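Local coordinates for protein suppressor of fused homolog (Drosophila melanogaster, PDB 6LPH) that probably binds and sequesters DNA-binding transcription factors, is found in cytoplasm and nucleus, and is represented by its N-terminal part, at residues T105-K110 and G227-T232; L150-N155 and T190-Q195; F200-E205 and S239-F244. All coordinates share one frame; numbering follows the deposited sequence.

Contact 1. Residues T105-K110 and G227-T232; sequences TFRLAK and GDWLVT
A single beta bridge, Leu-108 with Thr-232, fastens the loop between helices 201-219 and 240-243 to the end of strand 97-109 in the mixed sheet of the SUFU domain. Thr-232 is gripped through both polar atoms of its backbone: its N donates to Arg-107 O at 2.8 Å, and its O receives Ala-109 N at 2.9 Å in an almost straight bond (178° at the hydrogen). The directions from Phe-106 to Ala-109 and from Trp-229 to Thr-232 (CA to CA) are 77° apart, and no second bridge forms. Val-231 splits its methyls between two strand residues, CG1 lying 3.7 Å from Ala-109 CB and CG2 4.0 Å from Arg-107 CB. On Phe-106, CE1 approaches Thr-232 OG1 to 3.5 Å, the two side chains crossing at about a right angle. The hydroxyl finds its hydrogen bonds elsewhere, with Gly-198 N and with a water that accepts from Arg-107 N and is bonded to Leu-230 O.

Arg-107 reaches across to the loop. Its chain, extended from CG to NE, carries CD past Trp-229 O (3.5 Å) and brings one guanidinium face against Trp-229 CE3, NH1 lying 3.6 Å from that carbon. The planes are 52° apart, so this is no parallel stack. Beyond the loop, NE bonds to Gln-195, NH1 to His-71, and NH2 to Asp-178 and Gln-180. The buried guanidinium is thus held in rotation by several polar partners, and the Asp-178 carboxylate probably helps to offset its charge.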
ATOM      1  N   THR A 105      -3.165  -1.666   0.100  1.00 10.48           N
ATOM      2  CA  THR A 105      -2.302  -1.701  -1.077  1.00 10.62           C
ATOM      3  C   THR A 105      -1.636  -0.332  -1.335  1.00 11.49           C
ATOM      4  O   THR A 105      -2.059   0.697  -0.781  1.00 12.32           O
ATOM      5  CB  THR A 105      -3.000  -2.224  -2.349  1.00 11.46           C
ATOM      6  OG1 THR A 105      -3.802  -1.193  -2.917  1.00 13.17           O
ATOM      7  CG2 THR A 105      -3.918  -3.468  -2.044  1.00 11.01           C
ATOM      8  N   PHE A 106      -0.597  -0.326  -2.162  1.00 10.40           N
ATOM      9  CA  PHE A 106       0.080   0.937  -2.465  1.00 11.24           C
ATOM     10  C   PHE A 106       0.718   0.784  -3.847  1.00 10.42           C
ATOM     11  O   PHE A 106       1.205  -0.300  -4.191  1.00 10.33           O
ATOM     12  CB  PHE A 106       1.103   1.218  -1.374  1.00 11.01           C
ATOM     13  CG  PHE A 106       1.912   2.503  -1.560  1.00 10.35           C
ATOM     14  CD1 PHE A 106       1.279   3.758  -1.642  1.00 10.86           C
ATOM     15  CD2 PHE A 106       3.300   2.456  -1.577  1.00 10.58           C
ATOM     16  CE1 PHE A 106       2.003   4.940  -1.758  1.00 11.52           C
ATOM     17  CE2 PHE A 106       4.059   3.657  -1.674  1.00 11.51           C
ATOM     18  CZ  PHE A 106       3.405   4.891  -1.785  1.00 10.98           C
ATOM     19  N   ARG A 107       0.613   1.828  -4.666  1.00 10.61           N
ATOM     20  CA  ARG A 107       1.232   1.812  -6.005  1.00 10.63           C
ATOM     21  C   ARG A 107       2.287   2.894  -6.075  1.00 11.11           C
ATOM     22  O   ARG A 107       2.004   4.098  -5.904  1.00 12.31           O
ATOM     23  CB  ARG A 107       0.209   1.981  -7.104  1.00 10.56           C
ATOM     24  CG  ARG A 107      -0.793   0.792  -7.135  1.00 11.12           C
ATOM     25  CD  ARG A 107      -1.805   0.941  -8.245  1.00 10.74           C
ATOM     26  NE  ARG A 107      -2.827  -0.113  -8.165  1.00 11.22           N
ATOM     27  CZ  ARG A 107      -2.688  -1.337  -8.687  1.00 12.03           C
ATOM     28  NH1 ARG A 107      -1.567  -1.661  -9.380  1.00 11.10           N
ATOM     29  NH2 ARG A 107      -3.679  -2.233  -8.575  1.00 11.85           N
ATOM     30  N   LEU A 108       3.505   2.474  -6.329  1.00 11.16           N
ATOM     31  CA  LEU A 108       4.629   3.422  -6.254  1.00 11.28           C
ATOM     32  C   LEU A 108       5.360   3.582  -7.602  1.00 11.96           C
ATOM     33  O   LEU A 108       5.932   2.623  -8.126  1.00 11.36           O
ATOM     34  CB  LEU A 108       5.572   2.994  -5.142  1.00 11.32           C
ATOM     35  CG  LEU A 108       6.918   3.764  -5.084  1.00 13.61           C
ATOM     36  CD1 LEU A 108       6.693   5.227  -4.736  1.00 12.98           C
ATOM     37  CD2 LEU A 108       7.856   3.093  -4.075  1.00 13.33           C
ATOM     38  N   ALA A 109       5.340   4.799  -8.152  1.00 12.92           N
ATOM     39  CA  ALA A 109       5.934   5.075  -9.462  1.00 14.53           C
ATOM     40  C   ALA A 109       7.433   4.811  -9.429  1.00 16.91           C
ATOM     41  O   ALA A 109       8.119   5.142  -8.455  1.00 16.82           O
ATOM     42  CB  ALA A 109       5.647   6.521  -9.902  1.00 14.61           C
ATOM     43  N   LYS A 110       7.929   4.162 -10.479  1.00 19.07           N
ATOM     44  CA  LYS A 110       9.350   3.934 -10.611  1.00 21.34           C
ATOM     45  C   LYS A 110       9.963   5.277 -10.883  1.00 25.79           C
ATOM     46  O   LYS A 110       9.384   6.096 -11.598  1.00 29.13           O
ATOM     47  CB  LYS A 110       9.665   2.948 -11.750  1.00 21.60           C
ATOM     48  CG  LYS A 110       9.087   1.553 -11.499  1.00 19.25           C
ATOM     49  CD  LYS A 110       9.724   0.525 -12.403  1.00 24.46           C
ATOM     50  CE  LYS A 110       8.955  -0.783 -12.300  1.00 26.04           C
ATOM     51  NZ  LYS A 110       9.449  -1.791 -13.282  1.00 32.17           N
ATOM     52  N   GLY A 227      -2.740   9.039 -12.829  1.00 15.48           N
ATOM     53  CA  GLY A 227      -3.514   8.315 -13.841  1.00 13.71           C
ATOM     54  C   GLY A 227      -4.694   7.531 -13.269  1.00 14.27           C
ATOM     55  O   GLY A 227      -5.044   7.662 -12.070  1.00 13.74           O
ATOM     56  N   ASP A 228      -5.297   6.697 -14.118  1.00 13.46           N
ATOM     57  CA  ASP A 228      -6.492   5.924 -13.745  1.00 16.63           C
ATOM     58  C   ASP A 228      -6.353   5.149 -12.439  1.00 14.05           C
ATOM     59  O   ASP A 228      -7.317   5.040 -11.661  1.00 15.00           O
ATOM     60  CB  ASP A 228      -6.726   4.877 -14.818  1.00 23.24           C
ATOM     61  CG  ASP A 228      -8.072   4.940 -15.399  1.00 32.38           C
ATOM     62  OD1 ASP A 228      -9.053   4.923 -14.607  1.00 37.69           O
ATOM     63  OD2 ASP A 228      -8.153   4.995 -16.668  1.00 35.30           O
ATOM     64  N   TRP A 229      -5.163   4.589 -12.200  1.00 12.39           N
ATOM     65  CA  TRP A 229      -4.975   3.710 -11.042  1.00 12.57           C
ATOM     66  C   TRP A 229      -4.333   4.347  -9.852  1.00 12.67           C
ATOM     67  O   TRP A 229      -3.910   3.634  -8.934  1.00 12.70           O
ATOM     68  CB  TRP A 229      -4.164   2.487 -11.430  1.00 14.01           C
ATOM     69  CG  TRP A 229      -4.914   1.479 -12.253  1.00 15.01           C
ATOM     70  CD1 TRP A 229      -6.145   1.627 -12.903  1.00 14.67           C
ATOM     71  CD2 TRP A 229      -4.456   0.135 -12.594  1.00 15.28           C
ATOM     72  NE1 TRP A 229      -6.469   0.488 -13.586  1.00 15.89           N
ATOM     73  CE2 TRP A 229      -5.502  -0.451 -13.444  1.00 16.42           C
ATOM     74  CE3 TRP A 229      -3.319  -0.617 -12.291  1.00 13.32           C
ATOM     75  CZ2 TRP A 229      -5.395  -1.746 -13.953  1.00 19.33           C
ATOM     76  CZ3 TRP A 229      -3.227  -1.928 -12.804  1.00 15.24           C
ATOM     77  CH2 TRP A 229      -4.237  -2.467 -13.617  1.00 17.95           C
ATOM     78  N   LEU A 230      -4.260   5.682  -9.857  1.00 13.26           N
ATOM     79  CA  LEU A 230      -3.825   6.465  -8.686  1.00 12.25           C
ATOM     80  C   LEU A 230      -2.455   6.010  -8.167  1.00 12.08           C
ATOM     81  O   LEU A 230      -2.283   5.687  -7.002  1.00 11.45           O
ATOM     82  CB  LEU A 230      -4.904   6.442  -7.586  1.00 11.96           C
ATOM     83  CG  LEU A 230      -6.204   7.191  -7.945  1.00 14.54           C
ATOM     84  CD1 LEU A 230      -7.345   6.881  -6.974  1.00 16.54           C
ATOM     85  CD2 LEU A 230      -5.975   8.696  -8.065  1.00 16.93           C
ATOM     86  N   VAL A 231      -1.480   5.974  -9.064  1.00 13.14           N
ATOM     87  CA  VAL A 231      -0.130   5.635  -8.690  1.00 12.00           C
ATOM     88  C   VAL A 231       0.474   6.834  -7.961  1.00 11.79           C
ATOM     89  O   VAL A 231       0.348   7.981  -8.409  1.00 12.57           O
ATOM     90  CB  VAL A 231       0.702   5.273  -9.938  1.00 13.74           C
ATOM     91  CG1 VAL A 231       2.199   5.142  -9.604  1.00 12.53           C
ATOM     92  CG2 VAL A 231       0.149   3.990 -10.569  1.00 13.11           C
ATOM     93  N   THR A 232       1.127   6.564  -6.843  1.00 10.50           N
ATOM     94  CA  THR A 232       1.845   7.628  -6.114  1.00 11.40           C
ATOM     95  C   THR A 232       3.269   7.846  -6.639  1.00 11.94           C
ATOM     96  O   THR A 232       4.057   6.894  -6.684  1.00 11.42           O
ATOM     97  CB  THR A 232       1.935   7.270  -4.626  1.00 11.03           C
ATOM     98  OG1 THR A 232       0.613   7.117  -4.108  1.00 10.85           O
ATOM     99  CG2 THR A 232       2.706   8.353  -3.825  1.00 10.93           C
TER
HETATM  100  O   HOH W   1      -0.865   4.745  -4.519  1.00 11.18           O

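Contact 2. Residues L150-N155 and T190-Q195; sequences LCFGDN and TVDFCQ
Phe-152 bridges from a tight turn to strand 189-199, where its ring meets Cys-194 and Asp-192. From CB the chain sets out with CG anti to the carbonyl carbon (chi1 -44°), which swings the ring toward the strand although the first bond does not aim there. Contact with the strand is made by the far end of the ring. CE1 lies 3.7 Å from Cys-194 SG and 3.8 Å from the backbone O of Phe-193. CZ, at the tip, sits beside Asp-192, 3.9 Å from its CB and 3.8 Å from its OD2. CE2 completes the approach to the same carboxylate at 4.1 Å from OD2. Ring and carboxylate planes are only 27° apart, but the oxygen comes to the ring obliquely. The sulfur, too, is oblique: SG is 4.8 Å from the ring centroid, 59° off the normal. It has a second neighbour in Leu-150 O, 3.7 Å from SG, so the sulfur is flanked by the loop backbone and the aromatic ring, with Phe-102 of strand 97-109 also against the cysteine.

No hydrogen bond joins the two segments; the loop is ordered by bonds of its own. Cys-151 to Asp-154 form a type II turn closed by Asp-154 N to Cys-151 O, and Cys-151 N donates to Asp-154 OD1 (2.8 Å), coming from above the carboxylate plane. Gly-153 takes the positive-phi position of this turn, while backbone bonds of Gly-153 and Asp-154 to Val-175 tie it to strand 172-186. The arrangement is a cysteine sulfur-aromatic contact, in which a type II turn leading into the outermost strand 155-156 packs its aromatic residue against an inner strand of the mixed sheet.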
ATOM      1  N   LEU A 150     -10.516   1.433   7.430  1.00 22.25           N
ATOM      2  CA  LEU A 150     -10.432   2.480   6.419  1.00 19.00           C
ATOM      3  C   LEU A 150     -11.493   2.217   5.388  1.00 21.91           C
ATOM      4  O   LEU A 150     -11.767   1.056   5.105  1.00 25.62           O
ATOM      5  CB  LEU A 150      -9.056   2.466   5.761  1.00 18.84           C
ATOM      6  CG  LEU A 150      -7.887   2.831   6.699  1.00 17.64           C
ATOM      7  CD1 LEU A 150      -6.548   2.572   6.012  1.00 20.97           C
ATOM      8  CD2 LEU A 150      -7.988   4.292   7.122  1.00 18.38           C
ATOM      9  N   CYS A 151     -12.104   3.282   4.864  1.00 22.23           N
ATOM     10  CA  CYS A 151     -13.108   3.189   3.795  1.00 24.53           C
ATOM     11  C   CYS A 151     -12.632   4.002   2.582  1.00 19.94           C
ATOM     12  O   CYS A 151     -11.836   4.939   2.723  1.00 18.65           O
ATOM     13  CB  CYS A 151     -14.474   3.749   4.235  1.00 29.64           C
ATOM     14  SG  CYS A 151     -15.092   3.293   5.885  1.00 48.40           S
ATOM     15  N   PHE A 152     -13.144   3.672   1.406  1.00 19.15           N
ATOM     16  CA  PHE A 152     -12.842   4.450   0.199  1.00 20.10           C
ATOM     17  C   PHE A 152     -13.303   5.904   0.359  1.00 20.91           C
ATOM     18  O   PHE A 152     -14.435   6.176   0.774  1.00 24.22           O
ATOM     19  CB  PHE A 152     -13.459   3.806  -1.045  1.00 19.65           C
ATOM     20  CG  PHE A 152     -13.270   2.321  -1.105  1.00 19.29           C
ATOM     21  CD1 PHE A 152     -12.021   1.748  -0.814  1.00 16.43           C
ATOM     22  CD2 PHE A 152     -14.350   1.477  -1.431  1.00 21.98           C
ATOM     23  CE1 PHE A 152     -11.845   0.362  -0.858  1.00 18.80           C
ATOM     24  CE2 PHE A 152     -14.179   0.088  -1.476  1.00 20.60           C
ATOM     25  CZ  PHE A 152     -12.931  -0.470  -1.193  1.00 21.98           C
ATOM     26  N   GLY A 153     -12.404   6.826   0.063  1.00 16.71           N
ATOM     27  CA  GLY A 153     -12.692   8.229   0.238  1.00 18.21           C
ATOM     28  C   GLY A 153     -12.083   8.815   1.510  1.00 15.74           C
ATOM     29  O   GLY A 153     -11.998  10.027   1.612  1.00 17.59           O
ATOM     30  N   ASP A 154     -11.655   7.973   2.453  1.00 14.59           N
ATOM     31  CA  ASP A 154     -11.092   8.435   3.730  1.00 16.22           C
ATOM     32  C   ASP A 154      -9.771   9.147   3.475  1.00 14.82           C
ATOM     33  O   ASP A 154      -9.125   8.963   2.408  1.00 14.00           O
ATOM     34  CB  ASP A 154     -10.834   7.279   4.727  1.00 17.18           C
ATOM     35  CG  ASP A 154     -12.102   6.774   5.406  1.00 21.66           C
ATOM     36  OD1 ASP A 154     -12.035   5.751   6.139  1.00 24.25           O
ATOM     37  OD2 ASP A 154     -13.173   7.377   5.206  1.00 26.83           O
ATOM     38  N   ASN A 155      -9.370   9.950   4.447  1.00 14.13           N
ATOM     39  CA  ASN A 155      -8.034  10.550   4.403  1.00 15.74           C
ATOM     40  C   ASN A 155      -7.297  10.159   5.675  1.00 15.99           C
ATOM     41  O   ASN A 155      -7.920   9.896   6.697  1.00 16.04           O
ATOM     42  CB  ASN A 155      -8.119  12.089   4.250  1.00 16.47           C
ATOM     43  CG  ASN A 155      -8.788  12.780   5.440  1.00 19.61           C
ATOM     44  OD1 ASN A 155     -10.009  13.042   5.447  1.00 20.94           O
ATOM     45  ND2 ASN A 155      -7.999  13.084   6.447  1.00 18.46           N
ATOM     46  N   THR A 190     -15.298 -10.957   4.199  1.00 15.33           N
ATOM     47  CA  THR A 190     -15.029 -10.076   3.060  1.00 15.97           C
ATOM     48  C   THR A 190     -13.707  -9.337   3.330  1.00 14.90           C
ATOM     49  O   THR A 190     -13.351  -9.064   4.478  1.00 13.91           O
ATOM     50  CB  THR A 190     -16.146  -9.038   2.836  1.00 16.61           C
ATOM     51  OG1 THR A 190     -16.323  -8.278   4.038  1.00 20.17           O
ATOM     52  CG2 THR A 190     -17.521  -9.729   2.458  1.00 18.80           C
ATOM     53  N   VAL A 191     -13.010  -9.022   2.248  1.00 15.25           N
ATOM     54  CA  VAL A 191     -11.741  -8.252   2.283  1.00 15.91           C
ATOM     55  C   VAL A 191     -11.834  -7.217   1.170  1.00 14.79           C
ATOM     56  O   VAL A 191     -11.881  -7.586  -0.004  1.00 15.22           O
ATOM     57  CB  VAL A 191     -10.539  -9.166   2.040  1.00 15.84           C
ATOM     58  CG1 VAL A 191      -9.201  -8.357   1.947  1.00 15.85           C
ATOM     59  CG2 VAL A 191     -10.435 -10.206   3.154  1.00 14.42           C
ATOM     60  N   ASP A 192     -11.889  -5.931   1.543  1.00 15.56           N
ATOM     61  CA  ASP A 192     -11.762  -4.819   0.577  1.00 17.02           C
ATOM     62  C   ASP A 192     -10.266  -4.553   0.410  1.00 14.77           C
ATOM     63  O   ASP A 192      -9.548  -4.563   1.395  1.00 16.68           O
ATOM     64  CB  ASP A 192     -12.330  -3.523   1.193  1.00 18.39           C
ATOM     65  CG  ASP A 192     -13.844  -3.462   1.182  1.00 24.67           C
ATOM     66  OD1 ASP A 192     -14.477  -4.397   0.656  1.00 30.13           O
ATOM     67  OD2 ASP A 192     -14.414  -2.458   1.688  1.00 30.65           O
ATOM     68  N   PHE A 193      -9.790  -4.256  -0.794  1.00 12.71           N
ATOM     69  CA  PHE A 193      -8.391  -3.806  -0.940  1.00 12.17           C
ATOM     70  C   PHE A 193      -8.350  -2.284  -0.954  1.00 12.41           C
ATOM     71  O   PHE A 193      -8.805  -1.645  -1.912  1.00 12.36           O
ATOM     72  CB  PHE A 193      -7.722  -4.471  -2.152  1.00 12.84           C
ATOM     73  CG  PHE A 193      -7.527  -5.961  -1.957  1.00 14.34           C
ATOM     74  CD1 PHE A 193      -8.531  -6.886  -2.329  1.00 15.25           C
ATOM     75  CD2 PHE A 193      -6.394  -6.433  -1.332  1.00 11.63           C
ATOM     76  CE1 PHE A 193      -8.369  -8.259  -2.097  1.00 14.55           C
ATOM     77  CE2 PHE A 193      -6.232  -7.799  -1.085  1.00 15.69           C
ATOM     78  CZ  PHE A 193      -7.208  -8.714  -1.467  1.00 12.84           C
ATOM     79  N   CYS A 194      -7.854  -1.702   0.154  1.00 12.96           N
ATOM     80  CA  CYS A 194      -7.840  -0.257   0.327  1.00 12.33           C
ATOM     81  C   CYS A 194      -6.493   0.278  -0.132  1.00 12.80           C
ATOM     82  O   CYS A 194      -5.459   0.082   0.536  1.00 11.62           O
ATOM     83  CB  CYS A 194      -8.087   0.114   1.795  1.00 14.13           C
ATOM     84  SG  CYS A 194      -9.807  -0.206   2.231  1.00 18.43           S
ATOM     85  N   GLN A 195      -6.504   0.959  -1.274  1.00 11.97           N
ATOM     86  CA  GLN A 195      -5.260   1.476  -1.825  1.00 11.90           C
ATOM     87  C   GLN A 195      -4.963   2.852  -1.259  1.00 12.88           C
ATOM     88  O   GLN A 195      -5.749   3.810  -1.390  1.00 13.02           O
ATOM     89  CB  GLN A 195      -5.301   1.539  -3.348  1.00 12.47           C
ATOM     90  CG  GLN A 195      -3.973   1.973  -3.972  1.00 11.55           C
ATOM     91  CD  GLN A 195      -4.044   1.991  -5.474  1.00 12.30           C
ATOM     92  OE1 GLN A 195      -4.351   0.973  -6.112  1.00 13.49           O
ATOM     93  NE2 GLN A 195      -3.781   3.150  -6.059  1.00 11.97           N
TER

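Contact 3. Residues F200-E205 and S239-F244; sequences FDDELE and SVFELF
Two helix N termini meet here, their N-cap residues Phe-200 and Ser-239 having CA atoms 6.1 Å apart. Ser-239 lies over one face of the Phe-200 ring, its CB 4.1 Å from the ring centroid in a CH-pi contact, with its backbone N above the rim near CE1. The serine hydroxyl donates to Asp-202 OD2 at 2.7 Å, using the syn lone pair of that oxygen; Asp-202 can reach it because its CG stands between the backbone N and the carbonyl carbon (chi1 60°). Glu-203 spans the gap between the helices: OE1 accepts Val-240 N at 2.7 Å, approached almost end-on by the N-H, while OE2 takes Phe-200 N at 2.9 Å. Arg-236 forms a salt bridge with the same OE1.

At the start of helix 240-243, Ser-239 and Glu-242 make a capping box, Ser-239 N to Glu-242 OE1 at 2.9 Å and Glu-242 N back to Ser-239 OG at 3.2 Å. The helix N termini, and Arg-236 for Glu-203, would probably favour the charged carboxylates and offset the mutual repulsion of Asp-202 and Glu-242. Phe-241 presents its ring edge to Asp-202 OD2 and Glu-203 CA. Around this junction, Val-240 packs on Phe-218 and Leu-219 at the far end of helix 201-219, Phe-241 touches Gln-206, and Leu-204 leans on Asn-172 of strand 172-186.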
ATOM      1  N   PHE A 200      -0.677  15.829  -1.564  1.00 14.05           N
ATOM      2  CA  PHE A 200      -0.157  17.130  -1.102  1.00 14.81           C
ATOM      3  C   PHE A 200      -1.018  17.609   0.051  1.00 15.51           C
ATOM      4  O   PHE A 200      -2.154  17.099   0.292  1.00 15.28           O
ATOM      5  CB  PHE A 200      -0.241  18.177  -2.239  1.00 15.73           C
ATOM      6  CG  PHE A 200       0.900  18.130  -3.220  1.00 17.35           C
ATOM      7  CD1 PHE A 200       1.726  19.241  -3.391  1.00 20.37           C
ATOM      8  CD2 PHE A 200       1.135  16.985  -4.013  1.00 16.20           C
ATOM      9  CE1 PHE A 200       2.780  19.204  -4.304  1.00 22.08           C
ATOM     10  CE2 PHE A 200       2.194  16.947  -4.922  1.00 18.81           C
ATOM     11  CZ  PHE A 200       3.025  18.057  -5.057  1.00 19.45           C
ATOM     12  N   ASP A 201      -0.479  18.581   0.762  1.00 17.19           N
ATOM     13  CA  ASP A 201      -1.197  19.224   1.853  1.00 19.71           C
ATOM     14  C   ASP A 201      -2.527  19.782   1.387  1.00 19.15           C
ATOM     15  O   ASP A 201      -3.516  19.600   2.089  1.00 17.58           O
ATOM     16  CB  ASP A 201      -0.388  20.374   2.473  1.00 20.28           C
ATOM     17  CG  ASP A 201       0.764  19.894   3.363  1.00 23.75           C
ATOM     18  OD1 ASP A 201       1.092  18.692   3.396  1.00 24.26           O
ATOM     19  OD2 ASP A 201       1.374  20.755   4.031  1.00 30.87           O
ATOM     20  N   ASP A 202      -2.554  20.478   0.237  1.00 18.15           N
ATOM     21  CA  ASP A 202      -3.820  21.083  -0.219  1.00 18.43           C
ATOM     22  C   ASP A 202      -4.837  20.019  -0.650  1.00 17.04           C
ATOM     23  O   ASP A 202      -6.042  20.170  -0.419  1.00 17.66           O
ATOM     24  CB  ASP A 202      -3.627  22.190  -1.289  1.00 17.90           C
ATOM     25  CG  ASP A 202      -2.941  21.694  -2.575  1.00 20.35           C
ATOM     26  OD1 ASP A 202      -2.379  20.582  -2.589  1.00 22.61           O
ATOM     27  OD2 ASP A 202      -2.942  22.443  -3.579  1.00 23.08           O
ATOM     28  N   GLU A 203      -4.342  18.929  -1.238  1.00 16.02           N
ATOM     29  CA  GLU A 203      -5.203  17.792  -1.610  1.00 16.50           C
ATOM     30  C   GLU A 203      -5.855  17.180  -0.355  1.00 16.64           C
ATOM     31  O   GLU A 203      -7.070  16.869  -0.334  1.00 14.99           O
ATOM     32  CB  GLU A 203      -4.397  16.749  -2.411  1.00 15.86           C
ATOM     33  CG  GLU A 203      -4.124  17.199  -3.853  1.00 17.20           C
ATOM     34  CD  GLU A 203      -2.926  16.544  -4.542  1.00 14.58           C
ATOM     35  OE1 GLU A 203      -2.638  16.964  -5.690  1.00 12.63           O
ATOM     36  OE2 GLU A 203      -2.280  15.626  -3.977  1.00 13.15           O
ATOM     37  N   LEU A 204      -5.044  17.015   0.688  1.00 17.52           N
ATOM     38  CA  LEU A 204      -5.545  16.506   1.964  1.00 19.02           C
ATOM     39  C   LEU A 204      -6.572  17.484   2.529  1.00 17.86           C
ATOM     40  O   LEU A 204      -7.665  17.087   2.937  1.00 18.73           O
ATOM     41  CB  LEU A 204      -4.412  16.297   2.982  1.00 17.74           C
ATOM     42  CG  LEU A 204      -5.008  16.079   4.375  1.00 19.92           C
ATOM     43  CD1 LEU A 204      -5.566  14.666   4.452  1.00 21.37           C
ATOM     44  CD2 LEU A 204      -4.025  16.386   5.496  1.00 19.34           C
ATOM     45  N   GLU A 205      -6.220  18.762   2.517  1.00 18.52           N
ATOM     46  CA  GLU A 205      -7.126  19.787   3.049  1.00 20.37           C
ATOM     47  C   GLU A 205      -8.511  19.698   2.396  1.00 18.58           C
ATOM     48  O   GLU A 205      -9.523  19.727   3.091  1.00 18.26           O
ATOM     49  CB  GLU A 205      -6.511  21.191   2.900  1.00 21.46           C
ATOM     50  CG  GLU A 205      -6.967  22.145   3.983  1.00 30.53           C
ATOM     51  CD  GLU A 205      -5.816  22.895   4.670  1.00 39.02           C
ATOM     52  OE1 GLU A 205      -6.093  23.978   5.221  1.00 34.99           O
ATOM     53  OE2 GLU A 205      -4.636  22.420   4.667  1.00 43.89           O
ATOM     54  N   SER A 239       0.514  20.064  -7.018  1.00 19.88           N
ATOM     55  CA  SER A 239      -0.751  19.425  -6.674  1.00 15.79           C
ATOM     56  C   SER A 239      -1.689  19.533  -7.836  1.00 16.51           C
ATOM     57  O   SER A 239      -1.468  20.317  -8.779  1.00 17.95           O
ATOM     58  CB  SER A 239      -1.405  20.079  -5.456  1.00 17.09           C
ATOM     59  OG  SER A 239      -1.919  21.354  -5.791  1.00 19.80           O
ATOM     60  N   VAL A 240      -2.781  18.779  -7.750  1.00 16.60           N
ATOM     61  CA  VAL A 240      -3.780  18.788  -8.803  1.00 16.11           C
ATOM     62  C   VAL A 240      -4.387  20.184  -8.969  1.00 16.72           C
ATOM     63  O   VAL A 240      -4.707  20.611 -10.085  1.00 17.81           O
ATOM     64  CB  VAL A 240      -4.872  17.721  -8.537  1.00 17.41           C
ATOM     65  CG1 VAL A 240      -5.757  18.112  -7.344  1.00 17.02           C
ATOM     66  CG2 VAL A 240      -5.682  17.463  -9.801  1.00 16.61           C
ATOM     67  N   PHE A 241      -4.545  20.896  -7.850  1.00 16.36           N
ATOM     68  CA  PHE A 241      -5.118  22.228  -7.877  1.00 16.96           C
ATOM     69  C   PHE A 241      -4.158  23.244  -8.516  1.00 18.92           C
ATOM     70  O   PHE A 241      -4.607  24.240  -9.092  1.00 22.04           O
ATOM     71  CB  PHE A 241      -5.513  22.662  -6.450  1.00 17.64           C
ATOM     72  CG  PHE A 241      -6.497  21.734  -5.792  1.00 18.02           C
ATOM     73  CD1 PHE A 241      -6.123  20.970  -4.681  1.00 17.98           C
ATOM     74  CD2 PHE A 241      -7.780  21.588  -6.309  1.00 16.59           C
ATOM     75  CE1 PHE A 241      -7.019  20.092  -4.094  1.00 19.42           C
ATOM     76  CE2 PHE A 241      -8.683  20.712  -5.724  1.00 19.70           C
ATOM     77  CZ  PHE A 241      -8.305  19.960  -4.614  1.00 16.68           C
ATOM     78  N   GLU A 242      -2.851  23.016  -8.383  1.00 21.43           N
ATOM     79  CA  GLU A 242      -1.839  23.831  -9.090  1.00 21.84           C
ATOM     80  C   GLU A 242      -1.834  23.492 -10.578  1.00 22.45           C
ATOM     81  O   GLU A 242      -1.754  24.390 -11.414  1.00 27.75           O
ATOM     82  CB  GLU A 242      -0.421  23.608  -8.546  1.00 25.38           C
ATOM     83  CG  GLU A 242      -0.151  24.158  -7.167  1.00 31.28           C
ATOM     84  CD  GLU A 242       1.210  23.738  -6.647  1.00 30.33           C
ATOM     85  OE1 GLU A 242       1.325  22.638  -6.061  1.00 25.66           O
ATOM     86  OE2 GLU A 242       2.172  24.514  -6.821  1.00 43.17           O
ATOM     87  N   LEU A 243      -1.911  22.208 -10.917  1.00 20.26           N
ATOM     88  CA  LEU A 243      -1.823  21.798 -12.332  1.00 23.68           C
ATOM     89  C   LEU A 243      -3.086  22.133 -13.121  1.00 24.73           C
ATOM     90  O   LEU A 243      -3.013  22.513 -14.303  1.00 24.30           O
ATOM     91  CB  LEU A 243      -1.494  20.298 -12.470  1.00 22.12           C
ATOM     92  CG  LEU A 243      -0.080  19.874 -12.024  1.00 24.54           C
ATOM     93  CD1 LEU A 243       0.022  18.368 -11.792  1.00 23.56           C
ATOM     94  CD2 LEU A 243       1.017  20.354 -12.970  1.00 28.56           C
ATOM     95  N   PHE A 244      -4.229  21.975 -12.461  1.00 21.88           N
ATOM     96  CA  PHE A 244      -5.531  22.171 -13.068  1.00 24.54           C
ATOM     97  C   PHE A 244      -6.415  23.062 -12.191  1.00 23.93           C
ATOM     98  O   PHE A 244      -7.339  22.573 -11.523  1.00 24.11           O
ATOM     99  CB  PHE A 244      -6.192  20.812 -13.342  1.00 23.85           C
ATOM    100  CG  PHE A 244      -5.316  19.871 -14.118  1.00 26.23           C
ATOM    101  CD1 PHE A 244      -5.103  20.060 -15.485  1.00 30.39           C
ATOM    102  CD2 PHE A 244      -4.681  18.806 -13.482  1.00 25.19           C
ATOM    103  CE1 PHE A 244      -4.277  19.197 -16.204  1.00 35.33           C
ATOM    104  CE2 PHE A 244      -3.860  17.936 -14.199  1.00 31.17           C
ATOM    105  CZ  PHE A 244      -3.653  18.134 -15.562  1.00 29.95           C
TER
HETATM  106  O   HOH W   2      -0.259  23.108  -3.624  1.00 38.05           O

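From the N terminus, strand 97-109 opens contact 1 at 105-110. Contact 2 then closes a shorter loop, from 150-155 to 190-195, entirely within the span of contact 1. Helix 201-219 opens contact 3 before the chain returns at 227-232 to complete contact 1, and 239-244 finally closes contact 3; contacts 1 and 3 therefore cross, while 2 and 3 follow in series. Contacts 1 and 2 lie on neighbouring strands, 97-109 and 189-199, and touch, whereas the nearest atoms of contacts 1 and 3 are about 9 Å apart. Contacts 2 and 3 meet through Asn-155 and Leu-204. Contacts 1 and 2 fasten loops to the sheet, and contact 3 joins the starts of helices 201-219 and 240-243.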